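Side-chain contact in endoglucanase (PDB 6KDD), which probably hydrolyses beta-glucosidic linkages, as a TIM-barrel member of glycosyl hydrolase family 5 (cellulase A): residues F139-E144 / E152-L157. Numbering follows the deposited sequence.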
loop_
_atom_site.group_PDB
_atom_site.type_symbol
_atom_site.label_atom_id
_atom_site.label_comp_id
_atom_site.label_asym_id
_atom_site.label_seq_id
_atom_site.Cartn_x
_atom_site.Cartn_y
_atom_site.Cartn_z
ATOM N N PHE A 139 1.437 2.947 10.583
ATOM C CA PHE A 139 2.243 3.846 9.767
ATOM C C PHE A 139 3.027 3.021 8.731
ATOM O O PHE A 139 3.375 1.869 8.993
ATOM C CB PHE A 139 3.282 4.600 10.594
ATOM C CG PHE A 139 2.744 5.559 11.618
ATOM C CD1 PHE A 139 1.433 6.049 11.553
ATOM C CD2 PHE A 139 3.552 5.953 12.670
ATOM C CE1 PHE A 139 0.934 6.926 12.513
ATOM C CE2 PHE A 139 3.047 6.829 13.628
ATOM C CZ PHE A 139 1.750 7.321 13.548
ATOM N N GLU A 140 3.258 3.601 7.539
ATOM C CA GLU A 140 4.029 2.881 6.530
ATOM C C GLU A 140 5.057 3.873 5.998
ATOM O O GLU A 140 4.720 4.907 5.437
ATOM C CB GLU A 140 3.108 2.296 5.446
ATOM C CG GLU A 140 3.899 1.724 4.257
ATOM C CD GLU A 140 2.998 1.278 3.108
ATOM O OE1 GLU A 140 1.786 1.615 3.132
ATOM O OE2 GLU A 140 3.505 0.573 2.187
ATOM N N ILE A 141 6.340 3.602 6.254
ATOM C CA ILE A 141 7.332 4.662 6.057
ATOM C C ILE A 141 7.334 5.202 4.627
ATOM O O ILE A 141 7.300 6.412 4.396
ATOM C CB ILE A 141 8.732 4.150 6.473
ATOM C CG1 ILE A 141 8.740 3.933 7.990
ATOM C CG2 ILE A 141 9.798 5.147 6.016
ATOM C CD1 ILE A 141 10.047 3.420 8.557
ATOM N N TYR A 142 7.482 4.306 3.641
ATOM C CA TYR A 142 7.525 4.828 2.285
ATOM C C TYR A 142 7.031 3.762 1.294
ATOM O O TYR A 142 7.388 2.616 1.431
ATOM C CB TYR A 142 8.951 5.261 1.925
ATOM C CG TYR A 142 8.938 5.982 0.615
ATOM C CD1 TYR A 142 8.230 7.165 0.497
ATOM C CD2 TYR A 142 9.482 5.418 -0.530
ATOM C CE1 TYR A 142 8.108 7.810 -0.715
ATOM C CE2 TYR A 142 9.431 6.092 -1.742
ATOM C CZ TYR A 142 8.715 7.261 -1.834
ATOM O OH TYR A 142 8.621 7.948 -3.000
ATOM N N ASN A 143 6.207 4.180 0.335
ATOM C CA ASN A 143 5.647 3.350 -0.731
ATOM C C ASN A 143 6.730 3.070 -1.790
ATOM O O ASN A 143 7.306 4.001 -2.314
ATOM C CB ASN A 143 4.476 4.078 -1.416
ATOM C CG ASN A 143 3.899 3.301 -2.589
ATOM O OD1 ASN A 143 4.058 3.704 -3.748
ATOM N ND2 ASN A 143 3.277 2.178 -2.305
ATOM N N GLU A 144 7.010 1.790 -2.059
ATOM C CA GLU A 144 7.746 1.373 -3.260
ATOM C C GLU A 144 9.053 2.152 -3.415
ATOM O O GLU A 144 9.223 2.917 -4.355
ATOM C CB GLU A 144 6.870 1.588 -4.501
ATOM C CG GLU A 144 5.752 0.572 -4.543
ATOM C CD GLU A 144 4.926 0.685 -5.822
ATOM O OE1 GLU A 144 5.290 1.454 -6.704
ATOM O OE2 GLU A 144 3.971 -0.056 -5.933
ATOM N N GLU A 152 20.122 -1.046 -0.851
ATOM C CA GLU A 152 21.215 -0.670 0.031
ATOM C C GLU A 152 20.849 0.618 0.768
ATOM O O GLU A 152 20.846 0.612 1.994
ATOM C CB GLU A 152 22.529 -0.538 -0.752
ATOM C CG GLU A 152 23.764 -0.751 0.122
ATOM C CD GLU A 152 25.012 0.025 -0.280
ATOM O OE1 GLU A 152 25.331 1.017 0.411
ATOM O OE2 GLU A 152 25.674 -0.367 -1.269
ATOM N N LYS A 153 20.504 1.676 0.014
ATOM C CA LYS A 153 20.152 2.977 0.557
ATOM C C LYS A 153 18.870 2.927 1.401
ATOM O O LYS A 153 18.762 3.670 2.375
ATOM C CB LYS A 153 20.037 4.014 -0.558
ATOM C CG LYS A 153 21.335 4.313 -1.289
ATOM C CD LYS A 153 21.489 5.786 -1.652
ATOM C CE LYS A 153 22.837 6.128 -2.269
ATOM N NZ LYS A 153 23.922 6.240 -1.260
ATOM N N TRP A 154 17.942 2.017 1.068
ATOM C CA TRP A 154 16.688 1.860 1.802
ATOM C C TRP A 154 16.933 1.174 3.152
ATOM O O TRP A 154 16.349 1.574 4.165
ATOM C CB TRP A 154 15.625 1.140 0.940
ATOM C CG TRP A 154 14.346 0.777 1.631
ATOM C CD1 TRP A 154 13.831 -0.473 1.797
ATOM C CD2 TRP A 154 13.404 1.681 2.255
ATOM N NE1 TRP A 154 12.653 -0.413 2.514
ATOM C CE2 TRP A 154 12.350 0.900 2.763
ATOM C CE3 TRP A 154 13.350 3.070 2.423
ATOM C CZ2 TRP A 154 11.259 1.460 3.445
ATOM C CZ3 TRP A 154 12.262 3.630 3.071
ATOM C CH2 TRP A 154 11.239 2.828 3.578
ATOM N N ASN A 155 17.808 0.155 3.161
ATOM C CA ASN A 155 18.225 -0.537 4.367
ATOM C C ASN A 155 18.862 0.437 5.352
ATOM O O ASN A 155 18.784 0.204 6.565
ATOM C CB ASN A 155 19.122 -1.747 4.066
ATOM C CG ASN A 155 18.351 -2.904 3.460
ATOM O OD1 ASN A 155 17.248 -3.229 3.904
ATOM N ND2 ASN A 155 18.930 -3.544 2.453
ATOM N N GLU A 156 19.426 1.535 4.824
ATOM C CA GLU A 156 20.095 2.533 5.643
ATOM C C GLU A 156 19.092 3.564 6.158
ATOM O O GLU A 156 19.143 3.921 7.337
ATOM C CB GLU A 156 21.151 3.306 4.847
ATOM C CG GLU A 156 22.462 2.563 4.638
ATOM C CD GLU A 156 23.318 3.207 3.548
ATOM O OE1 GLU A 156 23.241 4.450 3.389
ATOM O OE2 GLU A 156 24.039 2.469 2.831
ATOM N N LEU A 157 18.216 4.051 5.263
ATOM C CA LEU A 157 17.261 5.116 5.560
ATOM C C LEU A 157 16.120 4.658 6.484
ATOM O O LEU A 157 15.817 5.327 7.475
ATOM C CB LEU A 157 16.736 5.692 4.242
ATOM C CG LEU A 157 15.644 6.751 4.361
ATOM C CD1 LEU A 157 16.052 7.878 5.297
ATOM C CD2 LEU A 157 15.298 7.306 2.998
#
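Trp154 meets Ile141 and Tyr142 through the outer corner of its six-membered ring, and the contact across the two segments is wholly apolar. CH2 of Trp154 lies 3.7 Å from CG2 of Ile141, which sits at the edge of the indole near the ring plane. The same Trp154 CH2 is 3.7 Å from CB of Tyr142, with Trp154 CZ3 3.9 Å from that CB, an oblique approach. Torsions account for this: on the helix, CG of Trp154 stands anti to the backbone N (chi1 173°), which carries the indole toward residues 141-142, whereas the phenol of Tyr142 leads away and leaves its CB as the touching atom.

Polar ends are engaged elsewhere. Trp154 NE1 hydrogen-bonds to the carbonyl O of Asp177, at the end of strand 174-177, which is likely to restrain the rotation of the indole, and Tyr142 OH bonds to the backbone N of Phe105. With an alanine here instead of Trp154, Ile141 CG2 and Tyr142 CB would probably lose their packing partner, and Asp177 O its indole donor.

Only 116 Å² is buried, both sides summed, yet all three touching residues are buried. Within the beta-alpha-beta unit of strand 137-140, helix 151-168 and strand 174-177, one indole thus joins the helix to residues 141-142 and, through Asp177 O, to strand 174-177, by dispersion at its benzo ring and a directional bond at its nitrogen.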